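Side-chain contacts in aspartate-semialdehyde dehydrogenase 2 (PDB 2R00), which catalyses the NADPH-dependent reductive dephosphorylation of L-aspartyl-4-phosphate to L-aspartate-semialdehyde, a step in lysine, methionine and threonine biosynthesis: residues E60-W63 / S64-H67; Q200-Q203 / F204-N207. All blocks are in the same frame, centred on the assembly; numbering follows the deposited sequence.

Contact 1 (E60-W63 / S64-H67); sequences EFDW and SQVH
CG of Asp62 lies opposite its backbone N and beside its carbonyl carbon (chi1 172°), which leaves OD1 within reach of Ser64 N, at 3.1 Å; Phe61 CG also lies opposite its backbone N (chi1 -169°), which puts the ring edge beside Val66. The N-H of Ser64 meets OD1 of Asp62 from well above the carboxylate plane, closing an Asx turn at the start of a short 3-10 segment. Two backbone bonds follow: a weak one from Gln65 N to Asp62 O, and a nearly straight one (171°) from Val66 N to Trp63 O at 3.2 Å. On the buried side, Val66 CG1 lies near the plane of the Phe61 ring, at its edge, 4.2 Å from CZ. Val66 CG2 approaches Trp63 CE3 obliquely at 4.3 Å, while Phe61 CD2 sits 3.7 Å above the centre of the Trp63 ring. The turn lies in the connection between strands 51-57 and 68-71, its apolar side packed on Phe34 and Leu36 of the Rossmann-like sheet and on helix 75-87. Chemically, the single N-H of Ser64 would probably favour a charged carboxylate only modestly, since Asp62 is exposed, whereas the aromatic side contributes apolar packing.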
# COMPACT_ATOMS: atom_id res chain seq x y z
N GLU A 60 -23.66 -38.61 -4.83
CA GLU A 60 -23.61 -40.04 -5.16
C GLU A 60 -22.23 -40.69 -4.96
O GLU A 60 -22.08 -41.91 -5.08
CB GLU A 60 -24.10 -40.28 -6.60
CG GLU A 60 -25.50 -39.70 -6.92
CD GLU A 60 -25.91 -39.90 -8.39
OE1 GLU A 60 -25.04 -39.82 -9.29
OE2 GLU A 60 -27.12 -40.13 -8.64
N PHE A 61 -21.23 -39.88 -4.61
CA PHE A 61 -19.85 -40.35 -4.57
C PHE A 61 -19.53 -41.26 -3.38
O PHE A 61 -19.93 -40.98 -2.25
CB PHE A 61 -18.88 -39.15 -4.61
CG PHE A 61 -17.44 -39.54 -4.83
CD1 PHE A 61 -17.04 -40.13 -6.03
CD2 PHE A 61 -16.48 -39.31 -3.85
CE1 PHE A 61 -15.71 -40.49 -6.24
CE2 PHE A 61 -15.15 -39.65 -4.05
CZ PHE A 61 -14.76 -40.25 -5.25
N ASP A 62 -18.83 -42.35 -3.67
CA ASP A 62 -18.28 -43.26 -2.66
C ASP A 62 -16.86 -42.81 -2.32
O ASP A 62 -15.95 -42.92 -3.14
CB ASP A 62 -18.30 -44.71 -3.18
CG ASP A 62 -17.57 -45.69 -2.27
OD1 ASP A 62 -17.36 -45.37 -1.08
OD2 ASP A 62 -17.20 -46.79 -2.74
N TRP A 63 -16.68 -42.29 -1.10
CA TRP A 63 -15.41 -41.68 -0.69
C TRP A 63 -14.33 -42.72 -0.38
O TRP A 63 -13.15 -42.39 -0.31
CB TRP A 63 -15.62 -40.75 0.52
CG TRP A 63 -16.45 -39.52 0.22
CD1 TRP A 63 -17.79 -39.37 0.42
CD2 TRP A 63 -15.98 -38.27 -0.33
NE1 TRP A 63 -18.19 -38.11 0.03
CE2 TRP A 63 -17.10 -37.41 -0.43
CE3 TRP A 63 -14.73 -37.79 -0.73
CZ2 TRP A 63 -17.01 -36.10 -0.92
CZ3 TRP A 63 -14.63 -36.48 -1.22
CH2 TRP A 63 -15.77 -35.65 -1.31
N SER A 64 -14.74 -43.98 -0.21
CA SER A 64 -13.82 -45.11 0.01
C SER A 64 -12.85 -45.31 -1.14
O SER A 64 -11.81 -45.97 -0.99
CB SER A 64 -14.60 -46.40 0.26
OG SER A 64 -15.20 -46.38 1.54
N GLN A 65 -13.19 -44.74 -2.29
CA GLN A 65 -12.35 -44.81 -3.48
C GLN A 65 -11.05 -44.01 -3.40
O GLN A 65 -10.11 -44.29 -4.15
CB GLN A 65 -13.14 -44.33 -4.70
CG GLN A 65 -14.32 -45.22 -5.06
CD GLN A 65 -15.14 -44.66 -6.19
OE1 GLN A 65 -15.91 -43.71 -6.00
NE2 GLN A 65 -15.00 -45.24 -7.37
N VAL A 66 -10.97 -43.03 -2.50
CA VAL A 66 -9.84 -42.09 -2.52
C VAL A 66 -9.03 -42.04 -1.23
O VAL A 66 -9.54 -42.31 -0.14
CB VAL A 66 -10.26 -40.65 -2.95
CG1 VAL A 66 -10.68 -40.62 -4.41
CG2 VAL A 66 -11.37 -40.12 -2.09
N HIS A 67 -7.75 -41.68 -1.38
CA HIS A 67 -6.85 -41.49 -0.25
C HIS A 67 -6.88 -40.04 0.24
O HIS A 67 -6.81 -39.78 1.44
CB HIS A 67 -5.42 -41.85 -0.65
CG HIS A 67 -5.24 -43.28 -1.03
ND1 HIS A 67 -5.32 -43.72 -2.34
CD2 HIS A 67 -4.97 -44.38 -0.28
CE1 HIS A 67 -5.11 -45.03 -2.37
NE2 HIS A 67 -4.89 -45.45 -1.14

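Contact 2 (Q200-Q203 / F204-N207); sequences QIDQ and FMDN
Asp202 grips the turn through one oxygen: OD2 accepts from Phe204 N at 2.9 Å and from Met205 N at 3.1 Å. The two donors reach it differently. Phe204 N lies nearly in line with the C-O bond but its own N-H is bent (134°), whereas Met205 N comes from above the carboxylate plane along a nearly straight N-H (172°). Asp202 O accepts from Asp206 N at 3.1 Å, so that side chain and backbone of Asp202 together form an Asx motif. This is the close-packed part: Asp202 is a buried residue, Met205 CG lies 3.7 Å from Asp202 CG, and Met214 of helix 211-223 touches both side chains. The other side is looser. Gln203, Phe204 and Asp206 are exposed, and the Phe204 ring extends clear of the Asp202 carboxylate, leaving CB as the part of that side chain near OD2. A water accepts from Asn207 N at 2.9 Å and lies 2.6 Å from Asp202 O, to which it can donate, linking backbone groups that do not bond directly. Ile201 and Asn207 also pack on the second subunit, on its Ala277 and Ile301. Two converging amide N-H groups should favour the charged carboxylate, and they give OD2 two partners within its own loop.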
# COMPACT_ATOMS: atom_id res chain seq x y z
N GLN A 200 -16.21 -5.76 7.13
CA GLN A 200 -17.03 -5.56 8.33
C GLN A 200 -16.11 -5.42 9.54
O GLN A 200 -15.24 -6.25 9.75
CB GLN A 200 -17.98 -6.74 8.52
CG GLN A 200 -18.95 -6.99 7.35
CD GLN A 200 -19.11 -8.48 6.99
OE1 GLN A 200 -19.96 -8.83 6.17
NE2 GLN A 200 -18.29 -9.34 7.60
N ILE A 201 -16.30 -4.36 10.33
CA ILE A 201 -15.57 -4.20 11.59
C ILE A 201 -15.86 -5.40 12.49
O ILE A 201 -17.02 -5.81 12.62
CB ILE A 201 -15.91 -2.86 12.29
CG1 ILE A 201 -15.61 -1.66 11.38
CG2 ILE A 201 -15.21 -2.73 13.67
CD1 ILE A 201 -14.15 -1.49 10.98
N ASP A 202 -14.81 -5.98 13.08
CA ASP A 202 -14.97 -7.16 13.92
C ASP A 202 -15.66 -6.76 15.22
O ASP A 202 -15.10 -6.02 16.03
CB ASP A 202 -13.61 -7.83 14.19
CG ASP A 202 -13.75 -9.18 14.91
OD1 ASP A 202 -13.11 -10.16 14.47
OD2 ASP A 202 -14.47 -9.26 15.93
N GLN A 203 -16.89 -7.25 15.40
CA GLN A 203 -17.75 -6.85 16.52
C GLN A 203 -17.33 -7.42 17.87
O GLN A 203 -17.72 -6.89 18.91
CB GLN A 203 -19.23 -7.15 16.23
CG GLN A 203 -19.78 -6.53 14.93
CD GLN A 203 -19.62 -5.02 14.87
OE1 GLN A 203 -19.89 -4.31 15.84
NE2 GLN A 203 -19.18 -4.52 13.72
N PHE A 204 -16.54 -8.49 17.86
CA PHE A 204 -16.01 -9.06 19.10
C PHE A 204 -14.78 -8.30 19.59
O PHE A 204 -14.70 -7.90 20.76
CB PHE A 204 -15.67 -10.55 18.94
CG PHE A 204 -14.92 -11.13 20.12
CD1 PHE A 204 -15.60 -11.57 21.25
CD2 PHE A 204 -13.52 -11.22 20.09
CE1 PHE A 204 -14.91 -12.11 22.33
CE2 PHE A 204 -12.82 -11.75 21.17
CZ PHE A 204 -13.52 -12.20 22.29
N MET A 205 -13.80 -8.14 18.69
CA MET A 205 -12.52 -7.53 19.04
C MET A 205 -12.73 -6.08 19.43
O MET A 205 -12.05 -5.57 20.33
CB MET A 205 -11.52 -7.63 17.88
CG MET A 205 -11.09 -9.05 17.52
SD MET A 205 -10.36 -9.95 18.90
CE MET A 205 -8.85 -9.01 19.17
N ASP A 206 -13.68 -5.43 18.75
CA ASP A 206 -13.98 -4.00 18.93
C ASP A 206 -12.70 -3.15 18.93
O ASP A 206 -12.53 -2.26 19.76
CB ASP A 206 -14.80 -3.78 20.22
CG ASP A 206 -15.34 -2.35 20.33
OD1 ASP A 206 -15.65 -1.72 19.29
OD2 ASP A 206 -15.46 -1.86 21.48
N ASN A 207 -11.80 -3.46 18.00
CA ASN A 207 -10.49 -2.79 17.96
C ASN A 207 -10.23 -1.98 16.69
O ASN A 207 -9.11 -1.53 16.47
CB ASN A 207 -9.36 -3.79 18.22
CG ASN A 207 -9.24 -4.85 17.13
OD1 ASN A 207 -10.00 -4.85 16.16
ND2 ASN A 207 -8.30 -5.76 17.30
O HOH W 1 -13.03 -4.53 15.58

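Contacts 1 and 2 both have an aspartate carboxylate accepting from backbone N-H groups that follow it, one in contact 1 and two in contact 2, and they belong to the two different domains. Their centres are 41 Å apart and their nearest atoms about 28 Å. Contact 1 lies away from the annotated sites, in the nucleotide-binding domain, and no second subunit reaches it. Contact 2, in the dimerisation domain, sits beside the subunit interface and closer to a predicted phosphate site: the side chain of Asp202 is about 7 Å from that of Lys215, a predicted phosphate-binding residue carried by helix 211-223, the helix against which the turn packs.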